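Local structure of transglutaminase-like enzymes, putative cysteine protease (Cytophaga hutchinsonii, 3ISR) at residues B[150-155]-B[229-233]; B[158-164]-B[178-184]. The protein is probably a cysteine hydrolase of the transglutaminase-like superfamily, a putative protease presumed to work through a nucleophilic cysteine. All blocks are in the same frame, centred on the assembly; numbering follows the deposited sequence.

In the fold
Both contacts lie in the transglutaminase-like part of the chain, their centres about 12 Å apart, with contact 2 nested inside the loop that contact 1 closes. Contact 1 fastens the turn after strand 225-229 to helix 142-156; contact 2 pairs the short strand following that helix with strand 178-179, which leads into helix 181-194. Phe184 joins them: its CD2 lies 3.6 Å from Ile153 CG2 and 3.6 Å from Ala231 O. Thr232 CG2 also packs 3.9 Å from Cys181 CA. Cys181 beside His215, and His215 bonded to Asp230, form a layout consistent with the Cys-His-Asp triad of this superfamily, with contact 1 contributing Asp230 and contact 2 Cys181.

Contact 1. Residues B[150-155]-B[229-233]; sequences TDWIYN and FDATR
Arg233 lays its guanidinium almost flat on the ring of Tyr154, the planes 15° apart and the centres separated by 4.1 Å. The overlap is offset, with Tyr154 CD2 beneath the guanidinium rim, while Arg233 CD sits over the middle of the ring in a CH-pi contact, 3.6 Å from the centroid. Tyr154 carries CG anti to its backbone N (chi1 176°), which swings the ring over to the turn; an extended arginine chain is long enough to cross it.

The charged end is then fixed from the edge. Arg233 NH1 donates to Asp151 OD1 at 2.9 Å in a salt bridge that lies near the guanidinium plane but meets the carboxylate from above, 73° out of its plane. A water accepts from Arg233 NE at 2.7 Å and donates to Asp151 OD1, with a weak bond to Thr150 O.

Apolar packing lies deeper. Small enough to fit against the helix, Ala231 brings CB to 3.6 Å from Ile153 CG2, and Thr150 CG2 meets Ala231 CA at 3.6 Å while the threonine hydroxyl bonds to Val146 O.

Within the turn, Asp230 OD1 accepts from Thr232 N in an Asx turn and from Thr232 OG1. Its other oxygen, OD2, bonds to His215, so the chemistry implies an aspartate oriented by its own turn for a probable triad role.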
ATOM      1  N   THR B 150     -11.748 -13.580 -16.447  1.00 15.98           N
ATOM      2  CA  THR B 150     -13.078 -13.049 -16.196  1.00 16.45           C
ATOM      3  C   THR B 150     -13.824 -13.980 -15.253  1.00 16.80           C
ATOM      4  O   THR B 150     -14.492 -13.528 -14.310  1.00 16.26           O
ATOM      5  CB  THR B 150     -13.826 -12.869 -17.543  1.00 17.04           C
ATOM      6  OG1 THR B 150     -13.089 -11.939 -18.354  1.00 18.16           O
ATOM      7  CG2 THR B 150     -15.214 -12.322 -17.327  1.00 18.48           C
ATOM      8  N   ASP B 151     -13.700 -15.282 -15.495  1.00 16.77           N
ATOM      9  CA  ASP B 151     -14.361 -16.263 -14.644  1.00 17.22           C
ATOM     10  C   ASP B 151     -13.710 -16.318 -13.251  1.00 16.78           C
ATOM     11  O   ASP B 151     -14.416 -16.407 -12.236  1.00 16.47           O
ATOM     12  CB  ASP B 151     -14.388 -17.650 -15.313  1.00 17.65           C
ATOM     13  CG  ASP B 151     -15.336 -17.709 -16.529  1.00 19.90           C
ATOM     14  OD1 ASP B 151     -16.188 -16.788 -16.699  1.00 20.59           O
ATOM     15  OD2 ASP B 151     -15.230 -18.686 -17.319  1.00 18.83           O
ATOM     16  N   TRP B 152     -12.380 -16.250 -13.191  1.00 16.54           N
ATOM     17  CA  TRP B 152     -11.704 -16.217 -11.891  1.00 16.53           C
ATOM     18  C   TRP B 152     -12.216 -15.035 -11.043  1.00 16.00           C
ATOM     19  O   TRP B 152     -12.535 -15.206  -9.882  1.00 16.10           O
ATOM     20  CB  TRP B 152     -10.173 -16.162 -12.036  1.00 16.61           C
ATOM     21  CG  TRP B 152      -9.486 -16.281 -10.706  1.00 16.91           C
ATOM     22  CD1 TRP B 152      -9.065 -17.425 -10.097  1.00 16.33           C
ATOM     23  CD2 TRP B 152      -9.196 -15.206  -9.794  1.00 16.67           C
ATOM     24  NE1 TRP B 152      -8.509 -17.130  -8.871  1.00 15.49           N
ATOM     25  CE2 TRP B 152      -8.591 -15.777  -8.656  1.00 15.99           C
ATOM     26  CE3 TRP B 152      -9.393 -13.817  -9.835  1.00 15.88           C
ATOM     27  CZ2 TRP B 152      -8.160 -15.003  -7.566  1.00 17.13           C
ATOM     28  CZ3 TRP B 152      -8.974 -13.044  -8.745  1.00 16.46           C
ATOM     29  CH2 TRP B 152      -8.373 -13.645  -7.623  1.00 15.90           C
ATOM     30  N   ILE B 153     -12.320 -13.849 -11.641  1.00 15.44           N
ATOM     31  CA  ILE B 153     -12.785 -12.670 -10.909  1.00 15.03           C
ATOM     32  C   ILE B 153     -14.214 -12.888 -10.403  1.00 15.61           C
ATOM     33  O   ILE B 153     -14.521 -12.612  -9.245  1.00 15.06           O
ATOM     34  CB  ILE B 153     -12.691 -11.395 -11.774  1.00 14.42           C
ATOM     35  CG1 ILE B 153     -11.218 -11.096 -12.088  1.00 15.20           C
ATOM     36  CG2 ILE B 153     -13.351 -10.199 -11.062  1.00 13.94           C
ATOM     37  CD1 ILE B 153     -11.005 -10.031 -13.181  1.00 18.18           C
ATOM     38  N   TYR B 154     -15.082 -13.393 -11.270  1.00 14.94           N
ATOM     39  CA  TYR B 154     -16.470 -13.620 -10.854  1.00 14.79           C
ATOM     40  C   TYR B 154     -16.541 -14.563  -9.647  1.00 15.36           C
ATOM     41  O   TYR B 154     -17.325 -14.340  -8.694  1.00 15.00           O
ATOM     42  CB  TYR B 154     -17.327 -14.174 -12.005  1.00 14.60           C
ATOM     43  CG  TYR B 154     -18.712 -14.495 -11.511  1.00 13.43           C
ATOM     44  CD1 TYR B 154     -19.634 -13.476 -11.253  1.00 13.16           C
ATOM     45  CD2 TYR B 154     -19.077 -15.804 -11.231  1.00 15.79           C
ATOM     46  CE1 TYR B 154     -20.890 -13.755 -10.740  1.00 14.50           C
ATOM     47  CE2 TYR B 154     -20.351 -16.099 -10.726  1.00 17.31           C
ATOM     48  CZ  TYR B 154     -21.243 -15.067 -10.487  1.00 17.15           C
ATOM     49  OH  TYR B 154     -22.497 -15.346  -9.993  1.00 18.27           O
ATOM     50  N   ASN B 155     -15.719 -15.612  -9.702  1.00 15.07           N
ATOM     51  CA  ASN B 155     -15.722 -16.652  -8.685  1.00 15.85           C
ATOM     52  C   ASN B 155     -14.956 -16.315  -7.405  1.00 15.67           C
ATOM     53  O   ASN B 155     -15.151 -16.965  -6.384  1.00 15.45           O
ATOM     54  CB  ASN B 155     -15.215 -17.973  -9.283  1.00 15.97           C
ATOM     55  CG  ASN B 155     -16.191 -18.576 -10.279  1.00 17.07           C
ATOM     56  OD1 ASN B 155     -15.801 -19.009 -11.361  1.00 19.85           O
ATOM     57  ND2 ASN B 155     -17.462 -18.610  -9.915  1.00 15.88           N
ATOM     58  N   PHE B 229     -15.849  -8.078 -22.200  1.00 14.85           N
ATOM     59  CA  PHE B 229     -15.921  -9.052 -21.099  1.00 14.83           C
ATOM     60  C   PHE B 229     -16.476  -8.354 -19.869  1.00 15.61           C
ATOM     61  O   PHE B 229     -16.233  -7.173 -19.675  1.00 15.56           O
ATOM     62  CB  PHE B 229     -14.535  -9.578 -20.736  1.00 14.98           C
ATOM     63  CG  PHE B 229     -13.920 -10.451 -21.791  1.00 14.91           C
ATOM     64  CD1 PHE B 229     -14.071 -11.831 -21.741  1.00 15.27           C
ATOM     65  CD2 PHE B 229     -13.184  -9.886 -22.832  1.00 15.78           C
ATOM     66  CE1 PHE B 229     -13.493 -12.653 -22.732  1.00 17.31           C
ATOM     67  CE2 PHE B 229     -12.616 -10.690 -23.833  1.00 14.81           C
ATOM     68  CZ  PHE B 229     -12.770 -12.074 -23.780  1.00 15.28           C
ATOM     69  N   ASP B 230     -17.186  -9.082 -19.017  1.00 15.09           N
ATOM     70  CA  ASP B 230     -17.755  -8.463 -17.822  1.00 15.65           C
ATOM     71  C   ASP B 230     -17.765  -9.482 -16.709  1.00 15.49           C
ATOM     72  O   ASP B 230     -18.644 -10.333 -16.658  1.00 16.31           O
ATOM     73  CB  ASP B 230     -19.181  -7.946 -18.103  1.00 15.70           C
ATOM     74  CG  ASP B 230     -19.865  -7.381 -16.872  1.00 16.52           C
ATOM     75  OD1 ASP B 230     -19.235  -7.227 -15.810  1.00 17.85           O
ATOM     76  OD2 ASP B 230     -21.082  -7.098 -16.953  1.00 20.39           O
ATOM     77  N   ALA B 231     -16.785  -9.385 -15.818  1.00 15.36           N
ATOM     78  CA  ALA B 231     -16.633 -10.339 -14.736  1.00 15.17           C
ATOM     79  C   ALA B 231     -17.718 -10.261 -13.677  1.00 14.92           C
ATOM     80  O   ALA B 231     -17.803 -11.168 -12.848  1.00 15.47           O
ATOM     81  CB  ALA B 231     -15.241 -10.224 -14.092  1.00 15.17           C
ATOM     82  N   THR B 232     -18.559  -9.222 -13.691  1.00 14.63           N
ATOM     83  CA  THR B 232     -19.681  -9.187 -12.725  1.00 15.27           C
ATOM     84  C   THR B 232     -20.783 -10.164 -13.106  1.00 15.89           C
ATOM     85  O   THR B 232     -21.569 -10.578 -12.254  1.00 16.73           O
ATOM     86  CB  THR B 232     -20.351  -7.786 -12.571  1.00 15.53           C
ATOM     87  OG1 THR B 232     -21.042  -7.440 -13.782  1.00 14.46           O
ATOM     88  CG2 THR B 232     -19.319  -6.707 -12.204  1.00 14.62           C
ATOM     89  N   ARG B 233     -20.848 -10.495 -14.394  1.00 16.33           N
ATOM     90  CA  ARG B 233     -21.946 -11.268 -14.992  1.00 17.00           C
ATOM     91  C   ARG B 233     -23.336 -10.671 -14.755  1.00 17.38           C
ATOM     92  O   ARG B 233     -24.326 -11.401 -14.760  1.00 17.00           O
ATOM     93  CB  ARG B 233     -21.928 -12.719 -14.509  1.00 17.10           C
ATOM     94  CG  ARG B 233     -20.728 -13.492 -14.978  1.00 17.62           C
ATOM     95  CD  ARG B 233     -20.810 -14.920 -14.473  1.00 20.39           C
ATOM     96  NE  ARG B 233     -19.606 -15.665 -14.815  1.00 21.69           N
ATOM     97  CZ  ARG B 233     -19.369 -16.920 -14.453  1.00 22.86           C
ATOM     98  NH1 ARG B 233     -18.228 -17.497 -14.813  1.00 23.23           N
ATOM     99  NH2 ARG B 233     -20.262 -17.596 -13.731  1.00 21.72           N
TER
HETATM  100  O   HOH W   1     -17.439 -14.346 -15.809  1.00 25.99           O

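Contact 2. Residues B[158-164]-B[178-184]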
ATOM      1  N   GLU B 158     -16.190 -10.827  -4.417  1.00 15.76           N
ATOM      2  CA  GLU B 158     -17.603 -10.646  -4.075  1.00 16.51           C
ATOM      3  C   GLU B 158     -18.112  -9.325  -4.594  1.00 15.82           C
ATOM      4  O   GLU B 158     -17.429  -8.315  -4.474  1.00 14.85           O
ATOM      5  CB  GLU B 158     -17.781 -10.660  -2.567  1.00 17.27           C
ATOM      6  CG  GLU B 158     -17.174 -11.883  -1.935  1.00 22.20           C
ATOM      7  CD  GLU B 158     -17.766 -12.203  -0.586  1.00 26.89           C
ATOM      8  OE1 GLU B 158     -18.607 -11.426  -0.079  1.00 30.31           O
ATOM      9  OE2 GLU B 158     -17.380 -13.249  -0.035  1.00 31.22           O
ATOM     10  N   TYR B 159     -19.325  -9.313  -5.136  1.00 15.32           N
ATOM     11  CA  TYR B 159     -19.910  -8.054  -5.534  1.00 15.64           C
ATOM     12  C   TYR B 159     -20.600  -7.423  -4.313  1.00 16.24           C
ATOM     13  O   TYR B 159     -21.589  -7.950  -3.815  1.00 15.57           O
ATOM     14  CB  TYR B 159     -20.885  -8.223  -6.704  1.00 15.84           C
ATOM     15  CG  TYR B 159     -21.396  -6.887  -7.215  1.00 16.80           C
ATOM     16  CD1 TYR B 159     -20.883  -6.313  -8.376  1.00 17.85           C
ATOM     17  CD2 TYR B 159     -22.383  -6.193  -6.514  1.00 19.55           C
ATOM     18  CE1 TYR B 159     -21.341  -5.070  -8.825  1.00 20.14           C
ATOM     19  CE2 TYR B 159     -22.851  -4.971  -6.947  1.00 22.31           C
ATOM     20  CZ  TYR B 159     -22.332  -4.412  -8.101  1.00 22.81           C
ATOM     21  OH  TYR B 159     -22.831  -3.193  -8.502  1.00 27.55           O
ATOM     22  N   ILE B 160     -20.058  -6.309  -3.819  1.00 15.93           N
ATOM     23  CA  ILE B 160     -20.614  -5.672  -2.620  1.00 16.95           C
ATOM     24  C   ILE B 160     -20.694  -4.162  -2.774  1.00 16.82           C
ATOM     25  O   ILE B 160     -19.672  -3.503  -2.811  1.00 16.58           O
ATOM     26  CB  ILE B 160     -19.803  -5.984  -1.313  1.00 17.20           C
ATOM     27  CG1 ILE B 160     -19.461  -7.472  -1.172  1.00 17.87           C
ATOM     28  CG2 ILE B 160     -20.567  -5.478  -0.071  1.00 17.37           C
ATOM     29  CD1 ILE B 160     -18.721  -7.834   0.149  1.00 19.41           C
ATOM     30  N   SER B 161     -21.913  -3.624  -2.841  1.00 17.79           N
ATOM     31  CA  SER B 161     -22.149  -2.172  -2.851  1.00 18.67           C
ATOM     32  C   SER B 161     -21.484  -1.487  -1.664  1.00 18.63           C
ATOM     33  O   SER B 161     -21.560  -1.976  -0.540  1.00 18.54           O
ATOM     34  CB  SER B 161     -23.659  -1.875  -2.808  1.00 19.15           C
ATOM     35  OG  SER B 161     -24.293  -2.404  -3.955  1.00 22.06           O
ATOM     36  N   GLY B 162     -20.822  -0.361  -1.925  1.00 18.76           N
ATOM     37  CA  GLY B 162     -20.243   0.463  -0.866  1.00 18.61           C
ATOM     38  C   GLY B 162     -18.958  -0.043  -0.231  1.00 18.53           C
ATOM     39  O   GLY B 162     -18.496   0.527   0.755  1.00 18.86           O
ATOM     40  N   SER B 163     -18.385  -1.112  -0.773  1.00 18.06           N
ATOM     41  CA  SER B 163     -17.175  -1.695  -0.207  1.00 18.07           C
ATOM     42  C   SER B 163     -15.891  -0.990  -0.679  1.00 18.32           C
ATOM     43  O   SER B 163     -14.816  -1.213  -0.114  1.00 17.88           O
ATOM     44  CB  SER B 163     -17.090  -3.186  -0.563  1.00 18.37           C
ATOM     45  OG  SER B 163     -17.104  -3.365  -1.980  1.00 17.45           O
ATOM     46  N   THR B 164     -16.004  -0.166  -1.724  1.00 17.67           N
ATOM     47  CA  THR B 164     -14.840   0.523  -2.317  1.00 17.34           C
ATOM     48  C   THR B 164     -15.124   2.014  -2.533  1.00 17.42           C
ATOM     49  O   THR B 164     -16.224   2.479  -2.251  1.00 16.66           O
ATOM     50  CB  THR B 164     -14.440  -0.121  -3.670  1.00 17.23           C
ATOM     51  OG1 THR B 164     -15.556  -0.069  -4.565  1.00 15.90           O
ATOM     52  CG2 THR B 164     -14.041  -1.583  -3.478  1.00 16.73           C
ATOM     53  N   ALA B 178     -13.506  -7.728  -2.825  1.00 16.04           N
ATOM     54  CA  ALA B 178     -14.847  -7.175  -2.854  1.00 16.46           C
ATOM     55  C   ALA B 178     -14.851  -5.871  -3.655  1.00 16.26           C
ATOM     56  O   ALA B 178     -13.890  -5.107  -3.621  1.00 16.70           O
ATOM     57  CB  ALA B 178     -15.355  -6.941  -1.423  1.00 16.78           C
ATOM     58  N   GLY B 179     -15.926  -5.610  -4.388  1.00 15.41           N
ATOM     59  CA  GLY B 179     -16.007  -4.374  -5.143  1.00 15.02           C
ATOM     60  C   GLY B 179     -17.306  -4.314  -5.913  1.00 15.77           C
ATOM     61  O   GLY B 179     -18.208  -5.131  -5.682  1.00 15.29           O
ATOM     62  N   VAL B 180     -17.390  -3.330  -6.806  1.00 15.51           N
ATOM     63  CA  VAL B 180     -18.542  -3.137  -7.676  1.00 15.91           C
ATOM     64  C   VAL B 180     -18.000  -3.131  -9.107  1.00 15.99           C
ATOM     65  O   VAL B 180     -16.819  -3.453  -9.315  1.00 16.14           O
ATOM     66  CB  VAL B 180     -19.319  -1.849  -7.333  1.00 16.67           C
ATOM     67  CG1 VAL B 180     -20.100  -2.021  -6.005  1.00 16.93           C
ATOM     68  CG2 VAL B 180     -18.378  -0.629  -7.264  1.00 17.43           C
ATOM     69  N   CYS B 181     -18.824  -2.803 -10.096  1.00 15.15           N
ATOM     70  CA  CYS B 181     -18.380  -3.027 -11.477  1.00 16.08           C
ATOM     71  C   CYS B 181     -17.054  -2.325 -11.825  1.00 14.89           C
ATOM     72  O   CYS B 181     -16.227  -2.901 -12.507  1.00 14.24           O
ATOM     73  CB  CYS B 181     -19.479  -2.687 -12.493  1.00 16.32           C
ATOM     74  SG  CYS B 181     -20.041  -0.990 -12.487  1.00 21.97           S
ATOM     75  N   ARG B 182     -16.859  -1.084 -11.377  1.00 14.75           N
ATOM     76  CA  ARG B 182     -15.603  -0.366 -11.672  1.00 14.91           C
ATOM     77  C   ARG B 182     -14.360  -1.171 -11.256  1.00 15.03           C
ATOM     78  O   ARG B 182     -13.342  -1.238 -11.979  1.00 15.48           O
ATOM     79  CB  ARG B 182     -15.632   0.981 -10.951  1.00 14.88           C
ATOM     80  CG  ARG B 182     -14.374   1.864 -11.041  1.00 15.89           C
ATOM     81  CD  ARG B 182     -14.681   3.095 -10.155  1.00 17.70           C
ATOM     82  NE  ARG B 182     -13.721   4.194 -10.233  1.00 20.75           N
ATOM     83  CZ  ARG B 182     -12.541   4.243  -9.593  1.00 21.26           C
ATOM     84  NH1 ARG B 182     -12.103   3.207  -8.857  1.00 18.27           N
ATOM     85  NH2 ARG B 182     -11.785   5.334  -9.722  1.00 19.08           N
ATOM     86  N   ASP B 183     -14.470  -1.814 -10.101  1.00 14.98           N
ATOM     87  CA  ASP B 183     -13.379  -2.600  -9.551  1.00 14.67           C
ATOM     88  C   ASP B 183     -13.165  -3.904 -10.309  1.00 14.65           C
ATOM     89  O   ASP B 183     -12.028  -4.327 -10.496  1.00 14.20           O
ATOM     90  CB  ASP B 183     -13.663  -2.886  -8.072  1.00 14.64           C
ATOM     91  CG  ASP B 183     -13.974  -1.620  -7.280  1.00 16.20           C
ATOM     92  OD1 ASP B 183     -13.132  -0.691  -7.245  1.00 18.73           O
ATOM     93  OD2 ASP B 183     -15.089  -1.520  -6.726  1.00 16.72           O
ATOM     94  N   PHE B 184     -14.249  -4.574 -10.697  1.00 14.36           N
ATOM     95  CA  PHE B 184     -14.152  -5.803 -11.488  1.00 13.89           C
ATOM     96  C   PHE B 184     -13.523  -5.505 -12.850  1.00 13.48           C
ATOM     97  O   PHE B 184     -12.718  -6.287 -13.364  1.00 14.28           O
ATOM     98  CB  PHE B 184     -15.546  -6.412 -11.716  1.00 14.63           C
ATOM     99  CG  PHE B 184     -16.098  -7.198 -10.549  1.00 15.71           C
ATOM    100  CD1 PHE B 184     -16.330  -6.594  -9.310  1.00 17.91           C
ATOM    101  CD2 PHE B 184     -16.480  -8.522 -10.720  1.00 16.06           C
ATOM    102  CE1 PHE B 184     -16.882  -7.316  -8.243  1.00 17.15           C
ATOM    103  CE2 PHE B 184     -17.048  -9.262  -9.648  1.00 14.98           C
ATOM    104  CZ  PHE B 184     -17.253  -8.659  -8.420  1.00 14.55           C
TER
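Glu158 and Tyr159 pair in parallel with Ala178 and Gly179, through bonds from Gly179 N to Glu158 O (3.1 Å) and from Ile160 N to Gly179 O (2.9 Å). Gly179 is fully extended, and glycine suits the place because a CB would clash with Asp183.

On one side of this small ladder Tyr159 lies over the start of the helix. Its CG is anti to the backbone N (chi1 -174°), which brings the ring across Gly179 O and sets CE1 3.6 Å from Val180 CA. Phe184 meets the tyrosine obliquely, its CZ 4.0 Å from Tyr159 CB. On the other side Ile160 CD1 reaches Ala178 CB at 3.8 Å. Val180 CG1 fits between the tyrosine ring and the loop, 3.5 Å from Ile160 O.

The polar grip centres on Asp183 OD2. It takes the Thr164 hydroxyl at 2.6 Å on its syn side and, through its anti lone pair, Val180 N at 2.9 Å; the latter bond ties Asp183, third residue of the helix, back to the backbone N of Val180 at the N-cap. With an alanine at this position, Val180 N and the Thr164 hydroxyl would probably lose their shared acceptor, and the loop end would be free to shift from the helix start. Ser163 OG, by bonding Ile160 O, braces the type II turn from Ile160 to Ser163.

Strand 158-159, helix 170-176 and strand 178-179 form a beta-alpha-beta unit; beyond it Cys181, at the start of helix 181-194, touches His215 of strand 215-222, and Lys130 of the second subunit packs on Ile160 and Ala178.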